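Local coordinates for protein pectate lyase (Bacillus subtilis, PDB 5AMV) that cleaves polygalacturonate by calcium-dependent elimination, releasing oligosaccharides with unsaturated galacturonosyl groups at their non-reducing ends, at residues S25-S29 with S30-T34; V123-P126 with A127-I131; A138-G142 with G143-I147; V152-R155 with N156-F159; F201-S205 with R206-T210. All coordinates share one frame; numbering follows the deposited sequence.

Interaction 1 (S25-S29 with S30-T34); sequences SKASS and SNVYT
Ser28 and Asn31 close a small polar turn at the protein surface, a single 3-10 turn through which the chain enters strand 32-35. In its backbone link, Asn31 N donates to Ser28 O over 2.8 Å with an N-H...O angle of 152°. One residue on, Val32 N reaches Ser29 O at 3.4 Å, a weak bond. The side chains repeat the closure. Asn31 CG is anti to the carbonyl carbon and beside the backbone N (chi1 -75°), which swings the amide back over the turn, where ND2 donates to Ser28 OG across 3.2 Å; the hydroxyl stands 30° out of the amide plane. Water 1 accepts from Ser28 N at 3.0 Å and, weakly, from Asn31 ND2, tying the start of the turn to the same amide. The other end of that amide is held too: Tyr33 OH donates to Asn31 OD1 over 2.8 Å, which helps fix the rotation of the group. Ser30 has two conformers, and the approach of its hydroxyl to that of Ser28 belongs to one of them, so this link is doubtful. Beneath the polar groups, Ala27 CB lies 3.8 Å from Asn31 O and 4.4 Å from Val32 CG2. The turn sits against strand 54-58, parallel to strand 32-35: Asn31 and Tyr33 share backbone bonds with Ile55, Tyr33 another with Tyr57, while Ala27 packs on Ile55 and Val32 on Tyr57.

Interaction 2 (V123-P126 with A127-I131); sequences VDIP and ANTTI
The peptide plane at the Pro126 carbonyl is met on one face by Thr129: OG1 stands 55° out of the plane and donates to Pro126 O at 2.7 Å. Thr129 OG1 also lies beside the proline ring, 3.7 Å from Pro126 CG. With OG1 beside the backbone N of Thr129 (chi1 -60°), the methyl is turned the other way, and CG2 meets Ile125 CG2 at 3.9 Å, the two side chains crossing at about a right angle. Deeper in, Ile125 and Ile131 reach toward each other tip to tip, CD1 to CD1 at 3.8 Å. Between the two strands the chain bends at Asn128, which has a positive phi of 59°; its side-chain amide is taken up by other partners, ND2 by Thr51 O and OD1 by Asn151 ND2. Leu45 of helix 38-45 packs on both isoleucines and on the proline. Thr129 therefore separates two environments: its methyl joins the apolar interior of the beta-helix, while its buried hydroxyl is both donor, to Pro126 O, and acceptor, from Lys54 NZ, and so has its hydrogen-bonding needs met.

Interaction 3 (A138-G142 with G143-I147); sequences AKVVG and GNFQI
Val140 and Phe145 face each other inside one corner of the parallel beta-helix, where strand 139-141 gives way to strand 144-147 through the pair Gly142-Gly143. The side-chain contact is apolar. Val140 CG2 comes obliquely within 3.8 Å of Phe145 CZ, and the second methyl, Val140 CG1, lies 4.1 Å from Phe145 CE1, so both methyls meet the outer end of the ring from the same side of its plane. The two side chains arrive from opposite directions. Val140 CG1 also rests against the backbone of the corner, 4.1 Å from Gly143 CA. The bend itself depends on Gly142, whose phi of 83° turns the chain before Gly143 restores an extended course. Here the chain passes from one parallel sheet of the beta-helix to another: strand 139-141 runs between strands 61-63 and 158-160, whereas strand 144-147 lies between 122-124 and 186-189. Phe145 CG is anti to the carbonyl carbon (chi1 -75°), which carries the ring into the interior, where it also makes an edge-to-face contact with Phe159 of the following coil. Val140 touches Ile157 and Phe159 as well. Alternate residues of strand 144-147 face outward: Gln146 joins neighbouring coils, its NE2 bonded to Asp124 OD1 and its OE1 to Asn189 ND2. Asn144, on that same outer side, has its side chain about 4 Å at nearest from that of Asp184, a calcium ligand.

Interaction 4 (V152-R155 with N156-F159); sequences VIIR and NIEF
Between Ile154 and Ile157 the backbone leaves one extended run and enters another through a single residue in the left-handed region, Asn156 (phi 63°), making a sharp bend with no hydrogen bond across it. Inside the bend, the branch methyl of Ile154 does the touching. With CG1 beside the backbone N (chi1 -51°), Ile154 CG2 takes the position anti to N and reaches the edge of the Phe159 ring, near the ring plane, 3.9 Å from CZ and 4.0 Å from CE1. Ile154 CG2 also lies 4.1 Å from Ile157 CD1. Ile157 then bridges bend and ring: CG1 passes 3.5 Å from Arg155 O, while CG2 sits 3.6 Å above one face of the Phe159 ring, offset toward its rim. The phenyl group is thus held by aliphatic carbon at an edge and over a face. Polar side chains turn outward from the bend. Asn156 ND2 donates to the carbonyls of Gly133 and Gly135, and its OD1 accepts from Gly396 N near the end of the chain, so the buried amide is anchored at both ends. Arg155 forms a salt bridge through NE with Asp197 and bonds through NH1 to Gln6. The bend joins two faces of the beta-helix: strand 152-155 lies between 129-133 and 194-197, strand 158-160 between 139-141 and 200-202, and Phe159 meets Phe201 of the next coil with ring planes about 10° apart.

Interaction 5 (F201-S205 with R206-T210); sequences FNDGS and RPDST
Asp203 CB lies 4.2 Å from Arg206 O. CG is anti to the carbonyl carbon (chi1 -75°), which carries the carboxylate toward Asp208. At the tip the oxygens part company: OD1 is hydrogen-bonded to His245 ND1, while Asp203 OD2 lies 3.8 Å from Asp208 OD1, two acidic groups close together with their carboxylate planes 36° apart. Water 2 mediates, donating to Asp203 OD2 and to Asp208 OD2, each at 2.7 Å. The backbone folds into a type II' beta turn from Asp203 to Arg206, closed by Arg206 N donating to Asp203 O over 3.1 Å. Gly204 takes the positive-phi corner, and an Asx turn leads into it, Asn202 OD1 accepting from Gly204 N at 3.0 Å. After the turn, Pro207 CD packs 3.3 Å from Ser205 O, and Pro207 O accepts from Thr210 OG1 at 2.9 Å, nearly along the C=O axis. Arg206 leads away from the acids to a salt bridge with Asp161 and a cation-pi contact with Tyr163. Asp208 has further partners of its own: OD1 bonds to His222 ND1, and OD2 to Lys218 NZ in a salt bridge and to Gln220 NE2. If both acids are ionised, the shared water, Lys218 and the other polar partners probably offset the repulsion between them.

Overall arrangement
The five contacts follow one another along the chain. Interaction 1 touches interaction 2 through light packing, with centres about 12 Å apart. Interactions 2, 3 and 4 are close neighbours, the centres of 3 and 4 about 9 Å apart, joined by parallel strand pairing: Val123 O to Gln146 N, Thr129 O to Ile153 N and Ala138 O to Glu158 N. Interaction 5 adjoins interaction 4 through Glu158 OE2 and Asn202 ND2. Interaction 3 comes nearer the calcium than interaction 4: the Asn144 side chain is about 7 Å from the ion, that of Phe159 about 13 Å. In interaction 5 the side chain of Asp203 is about 9 Å from that of calcium ligand Asp223.

Interaction 1 (S25-S29 with S30-T34)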
loop_
_atom_site.group_PDB
_atom_site.type_symbol
_atom_site.label_atom_id
_atom_site.label_comp_id
_atom_site.label_asym_id
_atom_site.label_seq_id
_atom_site.Cartn_x
_atom_site.Cartn_y
_atom_site.Cartn_z
ATOM N N SER A 25 -9.919 -16.805 12.381
ATOM C CA SER A 25 -11.320 -17.117 12.664
ATOM C C SER A 25 -11.511 -18.329 13.579
ATOM O O SER A 25 -12.494 -18.402 14.301
ATOM C CB SER A 25 -12.126 -17.296 11.375
ATOM O OG SER A 25 -11.556 -18.302 10.574
ATOM N N LYS A 26 -10.554 -19.241 13.556
ATOM C CA LYS A 26 -10.623 -20.414 14.437
ATOM C C LYS A 26 -10.049 -20.141 15.834
ATOM O O LYS A 26 -9.936 -21.080 16.621
ATOM C CB LYS A 26 -9.919 -21.622 13.790
ATOM C CG LYS A 26 -10.618 -22.136 12.504
ATOM C CD LYS A 26 -9.860 -23.358 11.947
ATOM C CE LYS A 26 -10.541 -23.998 10.717
ATOM N NZ LYS A 26 -10.711 -23.072 9.531
ATOM N N ALA A 27 -9.683 -18.894 16.152
ATOM C CA ALA A 27 -9.070 -18.583 17.466
ATOM C C ALA A 27 -9.894 -19.116 18.652
ATOM O O ALA A 27 -11.106 -18.987 18.685
ATOM C CB ALA A 27 -8.880 -17.070 17.644
ATOM N N SER A 28 -9.205 -19.694 19.635
ATOM C CA SER A 28 -9.843 -19.999 20.900
ATOM C C SER A 28 -10.117 -18.690 21.645
ATOM O O SER A 28 -9.535 -17.651 21.336
ATOM C CB SER A 28 -8.918 -20.865 21.738
ATOM O OG SER A 28 -7.767 -20.132 22.121
ATOM N N SER A 29 -10.957 -18.758 22.678
ATOM C CA SER A 29 -11.275 -17.587 23.494
ATOM C C SER A 29 -10.022 -16.937 24.100
ATOM O O SER A 29 -9.964 -15.707 24.225
ATOM C CB SER A 29 -12.281 -17.962 24.592
ATOM O OG SER A 29 -11.712 -18.909 25.475
ATOM N N SER A 30 -9.017 -17.756 24.461
ATOM C CA SER A 30 -7.763 -17.259 25.033
ATOM C C SER A 30 -6.937 -16.474 24.006
ATOM O O SER A 30 -5.988 -15.771 24.364
ATOM C CB SER A 30 -6.917 -18.414 25.592
ATOM O OG SER A 30 -6.621 -19.377 24.586
ATOM N N ASN A 31 -7.294 -16.608 22.727
ATOM C CA ASN A 31 -6.531 -15.939 21.669
ATOM C C ASN A 31 -7.316 -14.852 20.952
ATOM O O ASN A 31 -7.017 -14.531 19.778
ATOM C CB ASN A 31 -5.937 -16.961 20.697
ATOM C CG ASN A 31 -4.751 -17.669 21.287
ATOM O OD1 ASN A 31 -3.758 -17.025 21.621
ATOM N ND2 ASN A 31 -4.854 -18.993 21.451
ATOM N N VAL A 32 -8.343 -14.329 21.633
ATOM C CA VAL A 32 -9.057 -13.131 21.200
ATOM C C VAL A 32 -8.568 -11.965 22.063
ATOM O O VAL A 32 -8.704 -12.010 23.301
ATOM C CB VAL A 32 -10.592 -13.249 21.292
ATOM C CG1 VAL A 32 -11.241 -11.926 20.856
ATOM C CG2 VAL A 32 -11.105 -14.468 20.468
ATOM N N TYR A 33 -7.971 -10.957 21.420
ATOM C CA TYR A 33 -7.338 -9.855 22.135
ATOM C C TYR A 33 -7.945 -8.519 21.761
ATOM O O TYR A 33 -8.343 -8.319 20.610
ATOM C CB TYR A 33 -5.837 -9.782 21.825
ATOM C CG TYR A 33 -5.076 -11.054 22.085
ATOM C CD1 TYR A 33 -4.957 -12.032 21.094
ATOM C CD2 TYR A 33 -4.464 -11.276 23.316
ATOM C CE1 TYR A 33 -4.224 -13.216 21.338
ATOM C CE2 TYR A 33 -3.751 -12.457 23.569
ATOM C CZ TYR A 33 -3.644 -13.427 22.584
ATOM O OH TYR A 33 -2.945 -14.598 22.855
ATOM N N THR A 34 -8.005 -7.611 22.719
ATOM C CA THR A 34 -8.382 -6.218 22.458
ATOM C C THR A 34 -7.187 -5.359 22.839
ATOM O O THR A 34 -6.635 -5.464 23.955
ATOM C CB THR A 34 -9.631 -5.800 23.219
ATOM O OG1 THR A 34 -10.706 -6.606 22.745
ATOM C CG2 THR A 34 -10.037 -4.308 22.931
HETATM O O HOH W 1 -6.274 -20.095 18.967
#

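Interaction 2 (V123-P126 with A127-I131)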
loop_
_atom_site.group_PDB
_atom_site.type_symbol
_atom_site.label_atom_id
_atom_site.label_comp_id
_atom_site.label_asym_id
_atom_site.label_seq_id
_atom_site.Cartn_x
_atom_site.Cartn_y
_atom_site.Cartn_z
ATOM N N VAL A 123 5.908 -3.755 12.540
ATOM C CA VAL A 123 5.626 -5.029 13.241
ATOM C C VAL A 123 5.235 -6.087 12.225
ATOM O O VAL A 123 4.521 -5.766 11.232
ATOM C CB VAL A 123 4.521 -4.908 14.332
ATOM C CG1 VAL A 123 5.076 -4.121 15.512
ATOM C CG2 VAL A 123 3.193 -4.274 13.726
ATOM N N ASP A 124 5.663 -7.325 12.469
ATOM C CA ASP A 124 5.297 -8.456 11.610
ATOM C C ASP A 124 4.017 -9.091 12.074
ATOM O O ASP A 124 3.803 -9.334 13.277
ATOM C CB ASP A 124 6.393 -9.516 11.541
ATOM C CG ASP A 124 7.698 -9.000 10.881
ATOM O OD1 ASP A 124 7.729 -7.980 10.137
ATOM O OD2 ASP A 124 8.743 -9.627 11.122
ATOM N N ILE A 125 3.150 -9.361 11.100
ATOM C CA ILE A 125 1.882 -10.027 11.378
ATOM C C ILE A 125 2.062 -11.534 11.116
ATOM O O ILE A 125 2.322 -11.939 9.962
ATOM C CB ILE A 125 0.728 -9.481 10.504
ATOM C CG1 ILE A 125 0.775 -7.923 10.437
ATOM C CG2 ILE A 125 -0.618 -10.055 11.018
ATOM C CD1 ILE A 125 0.731 -7.157 11.825
ATOM N N PRO A 126 1.972 -12.352 12.174
ATOM C CA PRO A 126 2.203 -13.787 11.971
ATOM C C PRO A 126 1.006 -14.459 11.330
ATOM O O PRO A 126 -0.069 -13.858 11.150
ATOM C CB PRO A 126 2.390 -14.309 13.409
ATOM C CG PRO A 126 1.487 -13.434 14.242
ATOM C CD PRO A 126 1.518 -12.052 13.557
ATOM N N ALA A 127 1.206 -15.721 10.942
ATOM C CA ALA A 127 0.184 -16.482 10.235
ATOM C C ALA A 127 -1.103 -16.671 11.042
ATOM O O ALA A 127 -1.071 -16.741 12.294
ATOM C CB ALA A 127 0.756 -17.868 9.876
ATOM N N ASN A 128 -2.216 -16.848 10.322
ATOM C CA ASN A 128 -3.527 -17.162 10.917
ATOM C C ASN A 128 -3.965 -16.086 11.893
ATOM O O ASN A 128 -4.266 -16.356 13.070
ATOM C CB ASN A 128 -3.511 -18.545 11.609
ATOM C CG ASN A 128 -2.923 -19.636 10.720
ATOM O OD1 ASN A 128 -3.283 -19.768 9.554
ATOM N ND2 ASN A 128 -1.993 -20.413 11.266
ATOM N N THR A 129 -3.970 -14.847 11.397
ATOM C CA THR A 129 -4.267 -13.690 12.244
ATOM C C THR A 129 -5.337 -12.872 11.574
ATOM O O THR A 129 -5.253 -12.631 10.355
ATOM C CB THR A 129 -3.033 -12.820 12.408
ATOM O OG1 THR A 129 -1.977 -13.572 13.027
ATOM C CG2 THR A 129 -3.339 -11.608 13.263
ATOM N N THR A 130 -6.320 -12.428 12.367
ATOM C CA THR A 130 -7.294 -11.443 11.932
ATOM C C THR A 130 -7.157 -10.215 12.822
ATOM O O THR A 130 -7.158 -10.333 14.042
ATOM C CB THR A 130 -8.741 -11.963 12.026
ATOM O OG1 THR A 130 -8.914 -13.044 11.087
ATOM C CG2 THR A 130 -9.789 -10.802 11.774
ATOM N N ILE A 131 -6.980 -9.056 12.194
ATOM C CA ILE A 131 -6.878 -7.798 12.931
ATOM C C ILE A 131 -7.966 -6.883 12.392
ATOM O O ILE A 131 -7.984 -6.572 11.210
ATOM C CB ILE A 131 -5.476 -7.111 12.767
ATOM C CG1 ILE A 131 -4.328 -8.111 13.009
ATOM C CG2 ILE A 131 -5.386 -5.755 13.583
ATOM C CD1 ILE A 131 -2.905 -7.505 12.866
#

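Interaction 3 (A138-G142 with G143-I147)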
loop_
_atom_site.group_PDB
_atom_site.type_symbol
_atom_site.label_atom_id
_atom_site.label_comp_id
_atom_site.label_asym_id
_atom_site.label_seq_id
_atom_site.Cartn_x
_atom_site.Cartn_y
_atom_site.Cartn_z
ATOM N N ALA A 138 -11.164 3.098 14.776
ATOM C CA ALA A 138 -9.895 2.390 15.000
ATOM C C ALA A 138 -8.826 2.953 14.063
ATOM O O ALA A 138 -9.044 3.044 12.871
ATOM C CB ALA A 138 -10.065 0.913 14.753
ATOM N N LYS A 139 -7.658 3.291 14.603
ATOM C CA LYS A 139 -6.604 3.955 13.812
ATOM C C LYS A 139 -5.253 3.361 14.192
ATOM O O LYS A 139 -5.008 3.064 15.366
ATOM C CB LYS A 139 -6.575 5.462 14.117
ATOM C CG LYS A 139 -7.818 6.237 13.721
ATOM C CD LYS A 139 -7.638 7.694 14.160
ATOM C CE LYS A 139 -8.832 8.578 13.827
ATOM N NZ LYS A 139 -10.139 8.021 14.288
ATOM N N VAL A 140 -4.391 3.188 13.190
ATOM C CA VAL A 140 -2.988 2.886 13.429
ATOM C C VAL A 140 -2.224 4.091 12.839
ATOM O O VAL A 140 -2.346 4.402 11.653
ATOM C CB VAL A 140 -2.566 1.556 12.729
ATOM C CG1 VAL A 140 -1.044 1.391 12.729
ATOM C CG2 VAL A 140 -3.229 0.372 13.401
ATOM N N VAL A 141 -1.433 4.766 13.687
ATOM C CA VAL A 141 -0.799 6.007 13.319
ATOM C C VAL A 141 0.712 5.839 13.327
ATOM O O VAL A 141 1.282 5.457 14.352
ATOM C CB VAL A 141 -1.213 7.195 14.282
ATOM C CG1 VAL A 141 -0.569 8.493 13.832
ATOM C CG2 VAL A 141 -2.751 7.376 14.234
ATOM N N GLY A 142 1.353 6.085 12.180
ATOM C CA GLY A 142 2.820 5.933 12.079
ATOM C C GLY A 142 3.329 4.511 11.832
ATOM O O GLY A 142 4.490 4.334 11.489
ATOM N N GLY A 143 2.451 3.513 11.966
ATOM C CA GLY A 143 2.856 2.116 11.900
ATOM C C GLY A 143 2.962 1.544 10.485
ATOM O O GLY A 143 2.325 2.045 9.546
ATOM N N ASN A 144 3.748 0.495 10.378
ATOM C CA ASN A 144 3.893 -0.256 9.117
ATOM C C ASN A 144 3.703 -1.698 9.491
ATOM O O ASN A 144 4.557 -2.283 10.178
ATOM C CB ASN A 144 5.290 0.018 8.542
ATOM C CG ASN A 144 5.566 -0.705 7.197
ATOM O OD1 ASN A 144 4.826 -1.603 6.711
ATOM N ND2 ASN A 144 6.620 -0.293 6.600
ATOM N N PHE A 145 2.564 -2.285 9.099
ATOM C CA PHE A 145 2.352 -3.731 9.305
ATOM C C PHE A 145 3.070 -4.470 8.178
ATOM O O PHE A 145 2.850 -4.146 7.017
ATOM C CB PHE A 145 0.862 -4.110 9.254
ATOM C CG PHE A 145 0.052 -3.740 10.481
ATOM C CD1 PHE A 145 0.589 -2.984 11.527
ATOM C CD2 PHE A 145 -1.310 -4.102 10.519
ATOM C CE1 PHE A 145 -0.205 -2.623 12.656
ATOM C CE2 PHE A 145 -2.110 -3.758 11.631
ATOM C CZ PHE A 145 -1.559 -3.013 12.684
ATOM N N GLN A 146 3.932 -5.446 8.514
ATOM C CA GLN A 146 4.570 -6.264 7.464
ATOM C C GLN A 146 3.988 -7.671 7.517
ATOM O O GLN A 146 3.851 -8.236 8.598
ATOM C CB GLN A 146 6.111 -6.307 7.654
ATOM C CG GLN A 146 6.723 -7.175 6.574
ATOM C CD GLN A 146 8.241 -7.129 6.475
ATOM O OE1 GLN A 146 8.782 -6.852 5.385
ATOM N NE2 GLN A 146 8.940 -7.444 7.579
ATOM N N ILE A 147 3.600 -8.207 6.363
ATOM C CA ILE A 147 3.045 -9.550 6.321
ATOM C C ILE A 147 3.947 -10.419 5.454
ATOM O O ILE A 147 3.978 -10.250 4.228
ATOM C CB ILE A 147 1.541 -9.599 5.829
ATOM C CG1 ILE A 147 0.677 -8.606 6.607
ATOM C CG2 ILE A 147 1.026 -11.037 5.951
ATOM C CD1 ILE A 147 -0.683 -8.253 5.881
#

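Interaction 4 (V152-R155 with N156-F159)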
loop_
_atom_site.group_PDB
_atom_site.type_symbol
_atom_site.label_atom_id
_atom_site.label_comp_id
_atom_site.label_asym_id
_atom_site.label_seq_id
_atom_site.Cartn_x
_atom_site.Cartn_y
_atom_site.Cartn_z
ATOM N N VAL A 152 -3.941 -14.104 6.479
ATOM C CA VAL A 152 -4.044 -12.915 7.313
ATOM C C VAL A 152 -5.156 -12.023 6.819
ATOM O O VAL A 152 -5.264 -11.764 5.604
ATOM C CB VAL A 152 -2.678 -12.117 7.371
ATOM C CG1 VAL A 152 -2.858 -10.772 8.095
ATOM C CG2 VAL A 152 -1.559 -12.948 8.065
ATOM N N ILE A 153 -5.950 -11.516 7.765
ATOM C CA ILE A 153 -7.069 -10.630 7.449
ATOM C C ILE A 153 -6.867 -9.304 8.194
ATOM O O ILE A 153 -6.641 -9.325 9.384
ATOM C CB ILE A 153 -8.413 -11.285 7.853
ATOM C CG1 ILE A 153 -8.668 -12.536 6.992
ATOM C CG2 ILE A 153 -9.557 -10.293 7.738
ATOM C CD1 ILE A 153 -9.882 -13.345 7.467
ATOM N N ILE A 154 -6.982 -8.179 7.477
ATOM C CA ILE A 154 -6.895 -6.841 8.079
ATOM C C ILE A 154 -8.124 -6.045 7.607
ATOM O O ILE A 154 -8.282 -5.848 6.400
ATOM C CB ILE A 154 -5.621 -6.082 7.595
ATOM C CG1 ILE A 154 -4.334 -6.938 7.770
ATOM C CG2 ILE A 154 -5.548 -4.696 8.272
ATOM C CD1 ILE A 154 -3.968 -7.267 9.200
ATOM N N ARG A 155 -8.974 -5.581 8.534
ATOM C CA ARG A 155 -10.216 -4.896 8.186
ATOM C C ARG A 155 -10.564 -3.745 9.128
ATOM O O ARG A 155 -10.299 -3.818 10.328
ATOM C CB ARG A 155 -11.434 -5.856 8.150
ATOM C CG ARG A 155 -11.195 -7.103 7.253
ATOM C CD ARG A 155 -12.362 -8.109 7.270
ATOM N NE ARG A 155 -13.534 -7.556 6.588
ATOM C CZ ARG A 155 -14.745 -8.103 6.640
ATOM N NH1 ARG A 155 -14.970 -9.186 7.376
ATOM N NH2 ARG A 155 -15.748 -7.536 5.983
ATOM N N ASN A 156 -11.246 -2.757 8.572
ATOM C CA ASN A 156 -11.958 -1.726 9.335
ATOM C C ASN A 156 -11.038 -0.865 10.203
ATOM O O ASN A 156 -11.405 -0.473 11.328
ATOM C CB ASN A 156 -13.062 -2.349 10.209
ATOM C CG ASN A 156 -14.052 -1.314 10.680
ATOM O OD1 ASN A 156 -14.492 -0.472 9.894
ATOM N ND2 ASN A 156 -14.462 -1.412 11.953
ATOM N N ILE A 157 -9.852 -0.569 9.658
ATOM C CA ILE A 157 -8.861 0.267 10.349
ATOM C C ILE A 157 -8.429 1.399 9.418
ATOM O O ILE A 157 -8.197 1.172 8.240
ATOM C CB ILE A 157 -7.598 -0.546 10.747
ATOM C CG1 ILE A 157 -7.923 -1.627 11.784
ATOM C CG2 ILE A 157 -6.443 0.370 11.301
ATOM C CD1 ILE A 157 -6.993 -2.856 11.631
ATOM N N GLU A 158 -8.250 2.565 10.006
ATOM C CA GLU A 158 -7.695 3.726 9.309
ATOM C C GLU A 158 -6.197 3.781 9.637
ATOM O O GLU A 158 -5.806 3.979 10.789
ATOM C CB GLU A 158 -8.396 5.041 9.714
ATOM C CG GLU A 158 -7.738 6.261 9.013
ATOM C CD GLU A 158 -8.380 7.584 9.393
ATOM O OE1 GLU A 158 -9.432 7.571 10.085
ATOM O OE2 GLU A 158 -7.861 8.637 8.972
ATOM N N PHE A 159 -5.358 3.597 8.611
ATOM C CA PHE A 159 -3.895 3.710 8.784
ATOM C C PHE A 159 -3.494 5.095 8.330
ATOM O O PHE A 159 -3.839 5.488 7.230
ATOM C CB PHE A 159 -3.220 2.685 7.840
ATOM C CG PHE A 159 -3.385 1.262 8.281
ATOM C CD1 PHE A 159 -4.536 0.494 7.952
ATOM C CD2 PHE A 159 -2.383 0.665 9.038
ATOM C CE1 PHE A 159 -4.653 -0.834 8.359
ATOM C CE2 PHE A 159 -2.491 -0.662 9.469
ATOM C CZ PHE A 159 -3.619 -1.417 9.138
#

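Interaction 5 (F201-S205 with R206-T210)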
loop_
_atom_site.group_PDB
_atom_site.type_symbol
_atom_site.label_atom_id
_atom_site.label_comp_id
_atom_site.label_asym_id
_atom_site.label_seq_id
_atom_site.Cartn_x
_atom_site.Cartn_y
_atom_site.Cartn_z
ATOM N N PHE A 201 -6.505 4.529 4.135
ATOM C CA PHE A 201 -5.057 4.804 4.131
ATOM C C PHE A 201 -4.867 6.252 3.721
ATOM O O PHE A 201 -5.355 6.657 2.675
ATOM C CB PHE A 201 -4.352 3.871 3.117
ATOM C CG PHE A 201 -4.581 2.423 3.383
ATOM C CD1 PHE A 201 -3.721 1.741 4.242
ATOM C CD2 PHE A 201 -5.662 1.725 2.798
ATOM C CE1 PHE A 201 -3.921 0.402 4.527
ATOM C CE2 PHE A 201 -5.892 0.358 3.081
ATOM C CZ PHE A 201 -5.022 -0.318 3.938
ATOM N N ASN A 202 -4.164 7.036 4.544
ATOM C CA ASN A 202 -3.892 8.435 4.206
ATOM C C ASN A 202 -2.599 8.903 4.872
ATOM O O ASN A 202 -1.967 8.152 5.605
ATOM C CB ASN A 202 -5.114 9.339 4.586
ATOM C CG ASN A 202 -5.467 9.232 6.062
ATOM O OD1 ASN A 202 -4.612 9.471 6.910
ATOM N ND2 ASN A 202 -6.701 8.855 6.377
ATOM N N ASP A 203 -2.261 10.169 4.679
ATOM C CA ASP A 203 -1.000 10.683 5.231
ATOM C C ASP A 203 -1.202 11.514 6.513
ATOM O O ASP A 203 -0.325 12.294 6.884
ATOM C CB ASP A 203 -0.241 11.473 4.139
ATOM C CG ASP A 203 0.406 10.556 3.117
ATOM O OD1 ASP A 203 0.425 9.298 3.330
ATOM O OD2 ASP A 203 0.904 11.089 2.101
ATOM N N GLY A 204 -2.349 11.360 7.172
ATOM C CA GLY A 204 -2.611 11.983 8.466
ATOM C C GLY A 204 -2.470 13.488 8.362
ATOM O O GLY A 204 -2.967 14.097 7.403
ATOM N N SER A 205 -1.731 14.067 9.316
ATOM C CA SER A 205 -1.577 15.515 9.409
ATOM C C SER A 205 -0.275 16.009 8.753
ATOM O O SER A 205 0.087 17.180 8.904
ATOM C CB SER A 205 -1.606 15.944 10.873
ATOM O OG SER A 205 -0.472 15.411 11.548
ATOM N N ARG A 206 0.376 15.131 7.994
ATOM C CA ARG A 206 1.686 15.440 7.409
ATOM C C ARG A 206 1.695 15.223 5.880
ATOM O O ARG A 206 2.457 14.394 5.341
ATOM C CB ARG A 206 2.805 14.661 8.125
ATOM C CG ARG A 206 3.030 15.233 9.547
ATOM C CD ARG A 206 4.296 14.715 10.223
ATOM N NE ARG A 206 4.179 13.326 10.712
ATOM C CZ ARG A 206 5.044 12.779 11.579
ATOM N NH1 ARG A 206 6.086 13.488 12.004
ATOM N NH2 ARG A 206 4.907 11.528 12.017
ATOM N N PRO A 207 0.823 15.965 5.162
ATOM C CA PRO A 207 0.832 15.821 3.709
ATOM C C PRO A 207 2.185 16.198 3.091
ATOM O O PRO A 207 2.937 17.056 3.629
ATOM C CB PRO A 207 -0.293 16.764 3.247
ATOM C CG PRO A 207 -0.354 17.851 4.366
ATOM C CD PRO A 207 -0.040 17.079 5.640
ATOM N N ASP A 208 2.493 15.576 1.957
ATOM C CA ASP A 208 3.763 15.757 1.278
ATOM C C ASP A 208 4.063 17.179 0.820
ATOM O O ASP A 208 5.237 17.533 0.636
ATOM C CB ASP A 208 3.836 14.851 0.053
ATOM C CG ASP A 208 3.909 13.395 0.404
ATOM O OD1 ASP A 208 4.065 13.086 1.600
ATOM O OD2 ASP A 208 3.813 12.566 -0.527
ATOM N N SER A 209 3.001 17.973 0.629
ATOM C CA SER A 209 3.133 19.359 0.146
ATOM C C SER A 209 4.067 20.194 1.016
ATOM O O SER A 209 4.672 21.144 0.530
ATOM C CB SER A 209 1.754 20.024 0.077
ATOM O OG SER A 209 1.146 20.023 1.357
ATOM N N THR A 210 4.196 19.814 2.287
ATOM C CA THR A 210 5.013 20.577 3.247
ATOM C C THR A 210 6.489 20.187 3.242
ATOM O O THR A 210 7.279 20.787 3.991
ATOM C CB THR A 210 4.487 20.410 4.683
ATOM O OG1 THR A 210 4.536 19.035 5.064
ATOM C CG2 THR A 210 3.012 20.908 4.805
HETATM O O HOH W 2 2.611 10.278 0.115
#